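Local atomic coordinates of transferrin (Manduca sexta, PDB entry 6WB6), a protein that binds a single ferric ion together with a carbonate anion and transports iron in the tobacco hornworm. Residues S44-R49 against Q70-F75; F53-P58 against Q274-H279; P288-V293 against V321-P326. All blocks are in the same frame, centred on the assembly; numbering follows the deposited sequence.

Contact 1 (S44-R49 against Q70-F75); sequences SFVQQR and QDFVVF
Q47 leaves helix 39-47 with CG trans to its backbone N (chi1 179°) and then bends at chi2, which turns its amide against the backbone of Q70 and D71; D71 answers with CG tucked between its own N and carbonyl carbon (chi1 66°), bringing the carboxylate up to the helix end. Q47 OE1 accepts the backbone N-H of D71 (N to OE1 3.0 Å, 158° at the hydrogen), while Q47 NE2 reaches D71 OD1 by a weak bond of 3.4 Å. The two acceptors Q47 OE1 and D71 OD1 lie close together, and a water sits by both, though its leg to Q47 OE1 is suspiciously short.

R49 and D71 reach toward each other from opposite directions and meet end-on: R49 NH1 meets D71 OD1 at 2.9 Å and R49 NH2 meets D71 OD2 at 2.8 Å, both on the syn side. NH1 of R49 also donates to Q47 O at 2.9 Å, in the guanidinium plane, and R49 NE pairs with D281, so NE, NH1 and NH2 each have a partner, which restrains the guanidinium's rotation. Next to the polar network, V46 CG1 touches F72 CE1 at the ring edge, 3.7 Å away, and Q47 OE1 sits over one face near the rim. R49 itself, with positive phi and two bonds back into the last turn, ends the helix in a Schellman motif.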
ATOM      1  N   SER A  44       3.221  21.405  -0.246  1.00 20.84           N
ATOM      2  CA  SER A  44       2.421  22.494   0.306  1.00 28.05           C
ATOM      3  C   SER A  44       3.320  23.536   0.966  1.00 20.81           C
ATOM      4  O   SER A  44       3.166  24.739   0.732  1.00 19.13           O
ATOM      5  CB  SER A  44       1.407  21.951   1.315  1.00 24.45           C
ATOM      6  OG  SER A  44       0.295  21.368   0.663  1.00 36.65           O
ATOM      7  N   PHE A  45       4.286  23.076   1.770  1.00 26.34           N
ATOM      8  CA  PHE A  45       5.225  23.987   2.409  1.00 21.81           C
ATOM      9  C   PHE A  45       6.068  24.724   1.391  1.00 19.02           C
ATOM     10  O   PHE A  45       6.500  25.852   1.654  1.00 19.71           O
ATOM     11  CB  PHE A  45       6.154  23.240   3.360  1.00 20.09           C
ATOM     12  CG  PHE A  45       5.496  22.737   4.599  1.00 27.86           C
ATOM     13  CD1 PHE A  45       4.169  23.051   4.896  1.00 25.41           C
ATOM     14  CD2 PHE A  45       6.217  21.967   5.493  1.00 27.86           C
ATOM     15  CE1 PHE A  45       3.587  22.591   6.055  1.00 25.66           C
ATOM     16  CE2 PHE A  45       5.642  21.497   6.644  1.00 28.37           C
ATOM     17  CZ  PHE A  45       4.310  21.813   6.929  1.00 26.87           C
ATOM     18  N   VAL A  46       6.349  24.106   0.243  1.00 22.38           N
ATOM     19  CA  VAL A  46       7.121  24.804  -0.774  1.00 19.51           C
ATOM     20  C   VAL A  46       6.278  25.899  -1.390  1.00 19.26           C
ATOM     21  O   VAL A  46       6.727  27.034  -1.552  1.00 19.67           O
ATOM     22  CB  VAL A  46       7.643  23.842  -1.857  1.00 24.58           C
ATOM     23  CG1 VAL A  46       8.300  24.650  -3.008  1.00 21.06           C
ATOM     24  CG2 VAL A  46       8.627  22.859  -1.263  1.00 26.61           C
ATOM     25  N   GLN A  47       5.045  25.566  -1.765  1.00 24.98           N
ATOM     26  CA  GLN A  47       4.152  26.593  -2.288  1.00 27.61           C
ATOM     27  C   GLN A  47       3.988  27.726  -1.282  1.00 22.72           C
ATOM     28  O   GLN A  47       4.014  28.905  -1.647  1.00 24.63           O
ATOM     29  CB  GLN A  47       2.790  25.990  -2.624  1.00 26.28           C
ATOM     30  CG  GLN A  47       1.801  27.028  -3.156  1.00 23.46           C
ATOM     31  CD  GLN A  47       2.323  27.709  -4.397  1.00 27.29           C
ATOM     32  OE1 GLN A  47       2.926  27.079  -5.268  1.00 31.22           O
ATOM     33  NE2 GLN A  47       2.119  29.008  -4.476  1.00 29.54           N
ATOM     34  N   GLN A  48       3.824  27.378  -0.011  1.00 23.49           N
ATOM     35  CA  GLN A  48       3.630  28.334   1.074  1.00 27.14           C
ATOM     36  C   GLN A  48       4.912  29.026   1.517  1.00 24.81           C
ATOM     37  O   GLN A  48       4.865  29.830   2.452  1.00 22.00           O
ATOM     38  CB  GLN A  48       3.023  27.631   2.290  1.00 30.67           C
ATOM     39  CG  GLN A  48       1.583  27.138   2.122  1.00 20.82           C
ATOM     40  CD  GLN A  48       1.216  26.106   3.190  1.00 26.25           C
ATOM     41  OE1 GLN A  48       2.094  25.539   3.843  1.00 35.54           O
ATOM     42  NE2 GLN A  48      -0.069  25.877   3.386  1.00 32.97           N
ATOM     43  N   ARG A  49       6.057  28.700   0.920  1.00 27.18           N
ATOM     44  CA  ARG A  49       7.349  29.294   1.251  1.00 21.89           C
ATOM     45  C   ARG A  49       7.844  28.984   2.654  1.00 25.01           C
ATOM     46  O   ARG A  49       8.752  29.674   3.125  1.00 24.12           O
ATOM     47  CB  ARG A  49       7.339  30.819   1.088  1.00 23.01           C
ATOM     48  CG  ARG A  49       7.681  31.319  -0.310  1.00 24.84           C
ATOM     49  CD  ARG A  49       6.622  30.942  -1.348  1.00 27.27           C
ATOM     50  NE  ARG A  49       6.922  31.521  -2.658  1.00 19.05           N
ATOM     51  CZ  ARG A  49       6.281  31.238  -3.787  1.00 18.37           C
ATOM     52  NH1 ARG A  49       5.282  30.367  -3.807  1.00 23.14           N
ATOM     53  NH2 ARG A  49       6.647  31.824  -4.905  1.00 28.38           N
ATOM     54  N   GLN A  70      -0.550  27.250  -7.788  1.00 26.75           N
ATOM     55  CA  GLN A  70       0.851  26.888  -7.604  1.00 25.43           C
ATOM     56  C   GLN A  70       1.738  27.659  -8.582  1.00 24.26           C
ATOM     57  O   GLN A  70       1.314  28.050  -9.666  1.00 23.31           O
ATOM     58  CB  GLN A  70       1.052  25.370  -7.743  1.00 29.78           C
ATOM     59  CG  GLN A  70       0.587  24.763  -9.046  1.00 23.14           C
ATOM     60  CD  GLN A  70       1.555  25.003 -10.194  1.00 27.68           C
ATOM     61  OE1 GLN A  70       2.760  25.224  -9.997  1.00 23.73           O
ATOM     62  NE2 GLN A  70       1.023  24.983 -11.406  1.00 25.26           N
ATOM     63  N   ASP A  71       2.971  27.933  -8.151  1.00 26.50           N
ATOM     64  CA  ASP A  71       3.985  28.540  -8.999  1.00 25.91           C
ATOM     65  C   ASP A  71       5.304  27.769  -8.868  1.00 29.75           C
ATOM     66  O   ASP A  71       6.401  28.342  -8.880  1.00 27.00           O
ATOM     67  CB  ASP A  71       4.130  30.044  -8.703  1.00 24.26           C
ATOM     68  CG  ASP A  71       4.665  30.357  -7.304  1.00 24.27           C
ATOM     69  OD1 ASP A  71       4.826  29.450  -6.471  1.00 27.35           O
ATOM     70  OD2 ASP A  71       4.916  31.557  -7.041  1.00 29.27           O
ATOM     71  N   PHE A  72       5.195  26.441  -8.768  1.00 29.67           N
ATOM     72  CA  PHE A  72       6.355  25.562  -8.712  1.00 25.97           C
ATOM     73  C   PHE A  72       7.211  25.704  -9.955  1.00 30.11           C
ATOM     74  O   PHE A  72       6.754  26.144 -11.013  1.00 27.79           O
ATOM     75  CB  PHE A  72       5.935  24.101  -8.593  1.00 23.85           C
ATOM     76  CG  PHE A  72       5.294  23.764  -7.302  1.00 23.78           C
ATOM     77  CD1 PHE A  72       6.047  23.682  -6.155  1.00 21.59           C
ATOM     78  CD2 PHE A  72       3.957  23.486  -7.234  1.00 20.81           C
ATOM     79  CE1 PHE A  72       5.481  23.348  -4.963  1.00 20.05           C
ATOM     80  CE2 PHE A  72       3.375  23.168  -6.034  1.00 22.57           C
ATOM     81  CZ  PHE A  72       4.148  23.095  -4.890  1.00 22.68           C
ATOM     82  N   VAL A  73       8.467  25.290  -9.826  1.00 22.59           N
ATOM     83  CA  VAL A  73       9.378  25.222 -10.960  1.00 22.85           C
ATOM     84  C   VAL A  73      10.276  24.019 -10.751  1.00 24.43           C
ATOM     85  O   VAL A  73      10.885  23.874  -9.689  1.00 23.24           O
ATOM     86  CB  VAL A  73      10.222  26.505 -11.103  1.00 34.22           C
ATOM     87  CG1 VAL A  73      11.054  26.751  -9.836  1.00 30.33           C
ATOM     88  CG2 VAL A  73      11.128  26.402 -12.309  1.00 35.05           C
ATOM     89  N   VAL A  74      10.319  23.129 -11.733  1.00 23.40           N
ATOM     90  CA  VAL A  74      11.317  22.065 -11.736  1.00 26.34           C
ATOM     91  C   VAL A  74      12.617  22.669 -12.243  1.00 21.52           C
ATOM     92  O   VAL A  74      12.756  22.928 -13.435  1.00 24.91           O
ATOM     93  CB  VAL A  74      10.882  20.874 -12.591  1.00 29.99           C
ATOM     94  CG1 VAL A  74      12.024  19.860 -12.689  1.00 21.41           C
ATOM     95  CG2 VAL A  74       9.621  20.237 -11.975  1.00 20.63           C
ATOM     96  N   PHE A  75      13.574  22.889 -11.333  1.00 24.60           N
ATOM     97  CA  PHE A  75      14.828  23.549 -11.676  1.00 27.54           C
ATOM     98  C   PHE A  75      16.015  22.602 -11.666  1.00 22.91           C
ATOM     99  O   PHE A  75      17.140  23.044 -11.899  1.00 28.21           O
ATOM    100  CB  PHE A  75      15.095  24.724 -10.715  1.00 29.32           C
ATOM    101  CG  PHE A  75      15.324  24.299  -9.294  1.00 23.73           C
ATOM    102  CD1 PHE A  75      16.591  23.989  -8.846  1.00 25.34           C
ATOM    103  CD2 PHE A  75      14.260  24.201  -8.406  1.00 24.53           C
ATOM    104  CE1 PHE A  75      16.803  23.601  -7.554  1.00 19.15           C
ATOM    105  CE2 PHE A  75      14.469  23.796  -7.104  1.00 23.32           C
ATOM    106  CZ  PHE A  75      15.748  23.503  -6.681  1.00 31.88           C
TER
HETATM  107  O   HOH W   1       5.439  26.860  -5.583  1.00 32.14           O

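Contact 2 (F53-P58 against Q274-H279); sequences FVPVDP and QGLIGH
Q274 runs alongside D57, the two side chains pointing the same way. Its CB sits 3.4 Å from V56 O, just past the last backbone pair. CG then passes D57 OD1 at 3.4 Å, CD follows at 3.6 Å from that same OD1, and NE2 finishes by donating to D57 OD1 at 3.0 Å. Amide and carboxylate planes are only 12° apart, yet the bond is not flat: NE2 meets OD1 on its syn side, 31° out of the carboxylate plane. The other oxygen, D57 OD2, forms a salt bridge with R376. D57 is a predicted iron ligand, but the protein ligands seen on the iron are Y90 and Y204, and D57 here pairs with Q274 and R376.

From here the strands run antiparallel. I277 N donates to V54 O at 2.9 Å and V56 N to G275 O at 2.8 Å, each hydrogen-bonded pair completed by a return bond. On the face carrying V54, V56 and I277, the methyl CG2 of I277 presses against both V54 CG1 and V56 CG1, tightly, at 3.4 Å from each. L43 of helix 39-47 and M61 and A64 of helix 58-65 pack against this face. On the other face L276 touches F53 through CD1 and P55 through CD2, and strand 275-279 is flanked in the sheet by strands 53-56 and 72-79.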
ATOM      1  N   PHE A  53      12.536  24.173  -1.546  1.00 20.02           N
ATOM      2  CA  PHE A  53      12.592  23.115  -2.543  1.00 22.73           C
ATOM      3  C   PHE A  53      12.530  21.759  -1.865  1.00 22.05           C
ATOM      4  O   PHE A  53      12.728  21.618  -0.649  1.00 26.60           O
ATOM      5  CB  PHE A  53      13.857  23.212  -3.396  1.00 16.15           C
ATOM      6  CG  PHE A  53      15.132  22.887  -2.637  1.00 21.39           C
ATOM      7  CD1 PHE A  53      15.518  23.638  -1.535  1.00 17.70           C
ATOM      8  CD2 PHE A  53      15.954  21.833  -3.058  1.00 21.37           C
ATOM      9  CE1 PHE A  53      16.713  23.346  -0.843  1.00 24.08           C
ATOM     10  CE2 PHE A  53      17.138  21.525  -2.402  1.00 18.36           C
ATOM     11  CZ  PHE A  53      17.532  22.259  -1.293  1.00 21.97           C
ATOM     12  N   VAL A  54      12.289  20.751  -2.696  1.00 20.88           N
ATOM     13  CA  VAL A  54      12.109  19.384  -2.243  1.00 17.16           C
ATOM     14  C   VAL A  54      12.342  18.446  -3.425  1.00 15.92           C
ATOM     15  O   VAL A  54      12.020  18.795  -4.567  1.00 20.03           O
ATOM     16  CB  VAL A  54      10.708  19.201  -1.638  1.00 22.65           C
ATOM     17  CG1 VAL A  54       9.637  19.394  -2.729  1.00 19.10           C
ATOM     18  CG2 VAL A  54      10.600  17.861  -0.953  1.00 18.55           C
ATOM     19  N   PRO A  55      12.924  17.275  -3.202  1.00 17.70           N
ATOM     20  CA  PRO A  55      13.033  16.285  -4.277  1.00 20.29           C
ATOM     21  C   PRO A  55      11.675  15.688  -4.635  1.00 19.73           C
ATOM     22  O   PRO A  55      10.829  15.456  -3.772  1.00 19.37           O
ATOM     23  CB  PRO A  55      13.970  15.227  -3.676  1.00 21.15           C
ATOM     24  CG  PRO A  55      13.746  15.365  -2.193  1.00 30.03           C
ATOM     25  CD  PRO A  55      13.612  16.825  -1.977  1.00 16.71           C
ATOM     26  N   VAL A  56      11.483  15.419  -5.917  1.00 21.39           N
ATOM     27  CA  VAL A  56      10.200  14.960  -6.434  1.00 27.67           C
ATOM     28  C   VAL A  56      10.435  13.879  -7.483  1.00 25.42           C
ATOM     29  O   VAL A  56      11.343  13.995  -8.314  1.00 20.79           O
ATOM     30  CB  VAL A  56       9.395  16.123  -7.057  1.00 22.83           C
ATOM     31  CG1 VAL A  56       8.731  17.012  -5.984  1.00 28.40           C
ATOM     32  CG2 VAL A  56      10.294  16.934  -7.952  1.00 25.84           C
ATOM     33  N   ASP A  57       9.607  12.837  -7.452  1.00 23.28           N
ATOM     34  CA  ASP A  57       9.396  12.031  -8.637  1.00 18.69           C
ATOM     35  C   ASP A  57       8.439  12.771  -9.571  1.00 19.27           C
ATOM     36  O   ASP A  57       7.744  13.694  -9.144  1.00 22.47           O
ATOM     37  CB  ASP A  57       8.823  10.661  -8.271  1.00 17.84           C
ATOM     38  CG  ASP A  57       9.709   9.871  -7.305  1.00 24.37           C
ATOM     39  OD1 ASP A  57      10.962   9.947  -7.371  1.00 22.86           O
ATOM     40  OD2 ASP A  57       9.132   9.142  -6.483  1.00 20.17           O
ATOM     41  N   PRO A  58       8.372  12.370 -10.847  1.00 22.40           N
ATOM     42  CA  PRO A  58       7.378  12.963 -11.763  1.00 21.31           C
ATOM     43  C   PRO A  58       5.945  12.895 -11.235  1.00 21.33           C
ATOM     44  O   PRO A  58       5.158  13.835 -11.394  1.00 18.68           O
ATOM     45  CB  PRO A  58       7.569  12.118 -13.037  1.00 19.85           C
ATOM     46  CG  PRO A  58       8.963  11.538 -12.920  1.00 23.35           C
ATOM     47  CD  PRO A  58       9.087  11.238 -11.470  1.00 26.14           C
ATOM     48  N   GLN A 274      13.540  12.132 -12.286  1.00 17.80           N
ATOM     49  CA  GLN A 274      13.252  12.795 -11.035  1.00 19.18           C
ATOM     50  C   GLN A 274      14.133  14.029 -10.907  1.00 21.15           C
ATOM     51  O   GLN A 274      15.074  14.242 -11.686  1.00 21.00           O
ATOM     52  CB  GLN A 274      13.529  11.888  -9.847  1.00 24.03           C
ATOM     53  CG  GLN A 274      13.068  10.481  -9.976  1.00 30.16           C
ATOM     54  CD  GLN A 274      14.022   9.570  -9.276  1.00 30.37           C
ATOM     55  OE1 GLN A 274      15.209   9.576  -9.570  1.00 24.30           O
ATOM     56  NE2 GLN A 274      13.521   8.813  -8.312  1.00 34.91           N
ATOM     57  N   GLY A 275      13.844  14.834  -9.888  1.00 22.20           N
ATOM     58  CA  GLY A 275      14.680  15.988  -9.612  1.00 26.49           C
ATOM     59  C   GLY A 275      14.208  16.799  -8.424  1.00 19.20           C
ATOM     60  O   GLY A 275      13.679  16.247  -7.458  1.00 21.11           O
ATOM     61  N   LEU A 276      14.410  18.110  -8.479  1.00 23.44           N
ATOM     62  CA  LEU A 276      14.042  19.012  -7.396  1.00 22.68           C
ATOM     63  C   LEU A 276      13.019  20.006  -7.913  1.00 22.76           C
ATOM     64  O   LEU A 276      13.135  20.500  -9.039  1.00 19.81           O
ATOM     65  CB  LEU A 276      15.241  19.787  -6.846  1.00 26.79           C
ATOM     66  CG  LEU A 276      16.468  18.987  -6.426  1.00 26.11           C
ATOM     67  CD1 LEU A 276      17.661  19.942  -6.250  1.00 19.42           C
ATOM     68  CD2 LEU A 276      16.132  18.220  -5.151  1.00 16.15           C
ATOM     69  N   ILE A 277      12.033  20.289  -7.081  1.00 20.48           N
ATOM     70  CA  ILE A 277      11.000  21.267  -7.369  1.00 25.08           C
ATOM     71  C   ILE A 277      11.105  22.362  -6.310  1.00 19.40           C
ATOM     72  O   ILE A 277      11.431  22.087  -5.152  1.00 20.31           O
ATOM     73  CB  ILE A 277       9.613  20.580  -7.381  1.00 26.05           C
ATOM     74  CG1 ILE A 277       8.604  21.342  -8.259  1.00 26.65           C
ATOM     75  CG2 ILE A 277       9.118  20.391  -5.963  1.00 24.65           C
ATOM     76  CD1 ILE A 277       7.178  20.734  -8.265  1.00 28.93           C
ATOM     77  N   GLY A 278      10.870  23.606  -6.711  1.00 24.38           N
ATOM     78  CA  GLY A 278      10.828  24.697  -5.758  1.00 22.57           C
ATOM     79  C   GLY A 278       9.844  25.762  -6.190  1.00 28.64           C
ATOM     80  O   GLY A 278       9.326  25.748  -7.310  1.00 25.80           O
ATOM     81  N   HIS A 279       9.571  26.691  -5.276  1.00 23.35           N
ATOM     82  CA  HIS A 279       8.691  27.779  -5.641  1.00 19.04           C
ATOM     83  C   HIS A 279       9.410  28.742  -6.569  1.00 22.67           C
ATOM     84  O   HIS A 279      10.636  28.743  -6.694  1.00 29.28           O
ATOM     85  CB  HIS A 279       8.172  28.509  -4.413  1.00 27.33           C
ATOM     86  CG  HIS A 279       9.243  29.033  -3.515  1.00 19.51           C
ATOM     87  ND1 HIS A 279       9.996  30.142  -3.822  1.00 19.69           N
ATOM     88  CD2 HIS A 279       9.676  28.603  -2.310  1.00 17.48           C
ATOM     89  CE1 HIS A 279      10.860  30.365  -2.845  1.00 25.09           C
ATOM     90  NE2 HIS A 279      10.685  29.446  -1.915  1.00 23.40           N
TER

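Contact 3 (P288-V293 against V321-P326); sequences PLREKV and VADNIP
The guanidinium of R290 has D323 CB over one face, 3.6 Å above the plane and displaced toward the rim, while P326 CG comes in obliquely, 3.6 Å from R290 NH2. The D323 carboxylate is turned 44° from the guanidinium plane, so the two flat groups neither stack nor lie level with each other. This is a helix packed against a face of the sheet in the first transferrin-like lobe, whose family belongs to the periplasmic-binding-protein clan: residues 288-293 of helix 286-300 run nearly antiparallel to residues 321-326 of strand 320-327, one of the two outermost strands of a four-stranded antiparallel sheet, and the axes of the two short segments approach to 9.2 Å.

R290 does most of the joining. Its CG points away from its own carbonyl carbon (chi1 -70°), and the chain stays extended until a bend at chi3, which lets it cross D323 on its way to the next strand. D323 OD1 lies along the aliphatic stem, 3.0 Å from R290 CD, and makes a salt bridge to R290 NE at 3.2 Å. The same OD1 also accepts from Q76 NE2, so a second bond from strand 72-79 helps hold the carboxylate. Farther out, R290 NH2 bonds to F75 O of that neighbouring strand and comes within 2.7 Å of N324 O; its NH2 thus lies by backbone carbonyls of both neighbouring strands. N324 turns its own amide to the same neighbour, ND2 donating to V74 O. R290 and P326 also touch a crystal neighbour, so the lattice may have some influence on their pose.

One helical turn further on, V293 and V321 face each other from helix and strand, with V321 also leaning on K294 and A297. Their methyls V293 CG1 and V321 CG2 meet loosely at 4.4 Å.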
ATOM      1  N   PRO A 288      23.487  29.327  -7.218  1.00 30.02           N
ATOM      2  CA  PRO A 288      24.242  28.855  -6.038  1.00 27.74           C
ATOM      3  C   PRO A 288      23.695  27.563  -5.453  1.00 30.19           C
ATOM      4  O   PRO A 288      24.463  26.686  -5.036  1.00 25.28           O
ATOM      5  CB  PRO A 288      24.122  30.015  -5.044  1.00 27.66           C
ATOM      6  CG  PRO A 288      23.507  31.158  -5.803  1.00 37.12           C
ATOM      7  CD  PRO A 288      22.762  30.580  -6.960  1.00 30.71           C
ATOM      8  N   LEU A 289      22.368  27.427  -5.401  1.00 27.43           N
ATOM      9  CA  LEU A 289      21.773  26.187  -4.927  1.00 27.01           C
ATOM     10  C   LEU A 289      22.178  25.006  -5.801  1.00 19.94           C
ATOM     11  O   LEU A 289      22.484  23.922  -5.291  1.00 20.66           O
ATOM     12  CB  LEU A 289      20.249  26.324  -4.900  1.00 25.03           C
ATOM     13  CG  LEU A 289      19.486  25.124  -4.362  1.00 22.99           C
ATOM     14  CD1 LEU A 289      19.944  24.787  -2.961  1.00 23.59           C
ATOM     15  CD2 LEU A 289      17.984  25.380  -4.415  1.00 22.67           C
ATOM     16  N   ARG A 290      22.141  25.181  -7.121  1.00 24.97           N
ATOM     17  CA  ARG A 290      22.412  24.063  -8.025  1.00 27.66           C
ATOM     18  C   ARG A 290      23.827  23.537  -7.829  1.00 31.35           C
ATOM     19  O   ARG A 290      24.084  22.324  -7.924  1.00 21.11           O
ATOM     20  CB  ARG A 290      22.220  24.507  -9.468  1.00 32.62           C
ATOM     21  CG  ARG A 290      20.774  24.786  -9.878  1.00 42.90           C
ATOM     22  CD  ARG A 290      20.720  25.541 -11.213  1.00 48.08           C
ATOM     23  NE  ARG A 290      19.607  25.115 -12.057  1.00 49.77           N
ATOM     24  CZ  ARG A 290      19.155  25.796 -13.106  1.00 53.52           C
ATOM     25  NH1 ARG A 290      19.709  26.954 -13.439  1.00 54.53           N
ATOM     26  NH2 ARG A 290      18.136  25.322 -13.818  1.00 51.13           N
ATOM     27  N   GLU A 291      24.752  24.451  -7.552  1.00 24.96           N
ATOM     28  CA  GLU A 291      26.134  24.100  -7.268  1.00 25.64           C
ATOM     29  C   GLU A 291      26.242  23.355  -5.947  1.00 19.78           C
ATOM     30  O   GLU A 291      27.054  22.431  -5.808  1.00 23.48           O
ATOM     31  CB  GLU A 291      26.954  25.401  -7.283  1.00 27.38           C
ATOM     32  CG  GLU A 291      28.374  25.391  -6.701  1.00 36.73           C
ATOM     33  CD  GLU A 291      28.699  26.737  -5.982  1.00 44.48           C
ATOM     34  OE1 GLU A 291      27.803  27.294  -5.291  1.00 48.52           O
ATOM     35  OE2 GLU A 291      29.827  27.245  -6.116  1.00 46.51           O
ATOM     36  N   LYS A 292      25.440  23.751  -4.963  1.00 25.32           N
ATOM     37  CA  LYS A 292      25.430  23.057  -3.682  1.00 19.13           C
ATOM     38  C   LYS A 292      24.919  21.625  -3.819  1.00 17.06           C
ATOM     39  O   LYS A 292      25.543  20.680  -3.325  1.00 23.41           O
ATOM     40  CB  LYS A 292      24.572  23.824  -2.683  1.00 16.02           C
ATOM     41  CG  LYS A 292      24.501  23.153  -1.340  1.00 15.90           C
ATOM     42  CD  LYS A 292      25.732  23.408  -0.503  1.00 20.49           C
ATOM     43  CE  LYS A 292      25.587  22.699   0.813  1.00 18.79           C
ATOM     44  NZ  LYS A 292      26.783  22.792   1.642  1.00 17.64           N
ATOM     45  N   VAL A 293      23.756  21.445  -4.434  1.00 21.75           N
ATOM     46  CA  VAL A 293      23.215  20.098  -4.609  1.00 18.59           C
ATOM     47  C   VAL A 293      24.180  19.232  -5.416  1.00 22.53           C
ATOM     48  O   VAL A 293      24.466  18.085  -5.051  1.00 19.31           O
ATOM     49  CB  VAL A 293      21.824  20.170  -5.262  1.00 21.58           C
ATOM     50  CG1 VAL A 293      21.282  18.766  -5.502  1.00 28.64           C
ATOM     51  CG2 VAL A 293      20.893  20.938  -4.352  1.00 22.77           C
ATOM     52  N   VAL A 321      23.473  15.252 -11.313  1.00 22.98           N
ATOM     53  CA  VAL A 321      22.630  16.434 -11.235  1.00 27.78           C
ATOM     54  C   VAL A 321      22.867  17.250 -12.496  1.00 24.50           C
ATOM     55  O   VAL A 321      24.005  17.600 -12.812  1.00 31.18           O
ATOM     56  CB  VAL A 321      22.944  17.230  -9.965  1.00 31.77           C
ATOM     57  CG1 VAL A 321      22.029  18.444  -9.812  1.00 40.61           C
ATOM     58  CG2 VAL A 321      22.815  16.306  -8.774  1.00 30.06           C
ATOM     59  N   ALA A 322      21.801  17.499 -13.250  1.00 22.36           N
ATOM     60  CA  ALA A 322      21.854  18.305 -14.461  1.00 34.77           C
ATOM     61  C   ALA A 322      20.961  19.526 -14.302  1.00 38.99           C
ATOM     62  O   ALA A 322      19.788  19.394 -13.927  1.00 39.59           O
ATOM     63  CB  ALA A 322      21.398  17.493 -15.663  1.00 28.19           C
ATOM     64  N   ASP A 323      21.506  20.710 -14.590  1.00 36.88           N
ATOM     65  CA  ASP A 323      20.680  21.917 -14.594  1.00 50.88           C
ATOM     66  C   ASP A 323      19.909  21.942 -15.902  1.00 47.44           C
ATOM     67  O   ASP A 323      20.478  21.687 -16.969  1.00 36.29           O
ATOM     68  CB  ASP A 323      21.494  23.213 -14.457  1.00 38.79           C
ATOM     69  CG  ASP A 323      22.408  23.233 -13.241  1.00 45.38           C
ATOM     70  OD1 ASP A 323      21.950  22.934 -12.109  1.00 41.94           O
ATOM     71  OD2 ASP A 323      23.598  23.577 -13.431  1.00 37.95           O
ATOM     72  N   ASN A 324      18.623  22.243 -15.820  1.00 31.81           N
ATOM     73  CA  ASN A 324      17.774  22.330 -16.990  1.00 38.29           C
ATOM     74  C   ASN A 324      17.392  23.780 -17.209  1.00 34.80           C
ATOM     75  O   ASN A 324      17.737  24.671 -16.434  1.00 42.69           O
ATOM     76  CB  ASN A 324      16.530  21.451 -16.832  1.00 41.72           C
ATOM     77  CG  ASN A 324      15.979  21.478 -15.420  1.00 41.04           C
ATOM     78  OD1 ASN A 324      16.734  21.333 -14.460  1.00 39.42           O
ATOM     79  ND2 ASN A 324      14.664  21.662 -15.282  1.00 33.55           N
ATOM     80  N   ILE A 325      16.677  24.007 -18.294  1.00 30.86           N
ATOM     81  CA  ILE A 325      16.010  25.282 -18.506  1.00 44.50           C
ATOM     82  C   ILE A 325      14.797  25.214 -17.582  1.00 43.41           C
ATOM     83  O   ILE A 325      13.855  24.463 -17.866  1.00 34.70           O
ATOM     84  CB  ILE A 325      15.661  25.492 -19.991  1.00 50.84           C
ATOM     85  CG1 ILE A 325      16.942  25.412 -20.844  1.00 48.00           C
ATOM     86  CG2 ILE A 325      14.981  26.828 -20.198  1.00 42.16           C
ATOM     87  CD1 ILE A 325      16.705  25.339 -22.341  1.00 47.86           C
ATOM     88  N   PRO A 326      14.805  25.924 -16.428  1.00 40.76           N
ATOM     89  CA  PRO A 326      13.711  25.762 -15.461  1.00 45.15           C
ATOM     90  C   PRO A 326      12.365  25.680 -16.157  1.00 35.54           C
ATOM     91  O   PRO A 326      12.126  26.394 -17.135  1.00 31.95           O
ATOM     92  CB  PRO A 326      13.827  27.017 -14.588  1.00 48.47           C
ATOM     93  CG  PRO A 326      15.269  27.378 -14.651  1.00 40.81           C
ATOM     94  CD  PRO A 326      15.723  27.010 -16.037  1.00 43.79           C
TER

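All three contacts involve one four-stranded antiparallel sheet of the first lobe, ordered 53-56, 275-279, 72-79, 320-327. The centres of contacts 1 and 2 are about 9 Å apart, those of 2 and 3 about 12 Å, and those of 1 and 3 about 16 Å. Contacts 1 and 2 interleave along the chain; contact 3 follows both. Between strands 72-79 and 275-279 the chain leaves to build the other sheet and its helices, including the iron ligands Y90 and Y204, then returns. Contact 2 thus inserts a returning strand between two early ones, contact 1 joins the end of helix 39-47 to the start of strand 72-79, and contact 3 closes the far edge, tying together one of the two domains that flank the iron cleft.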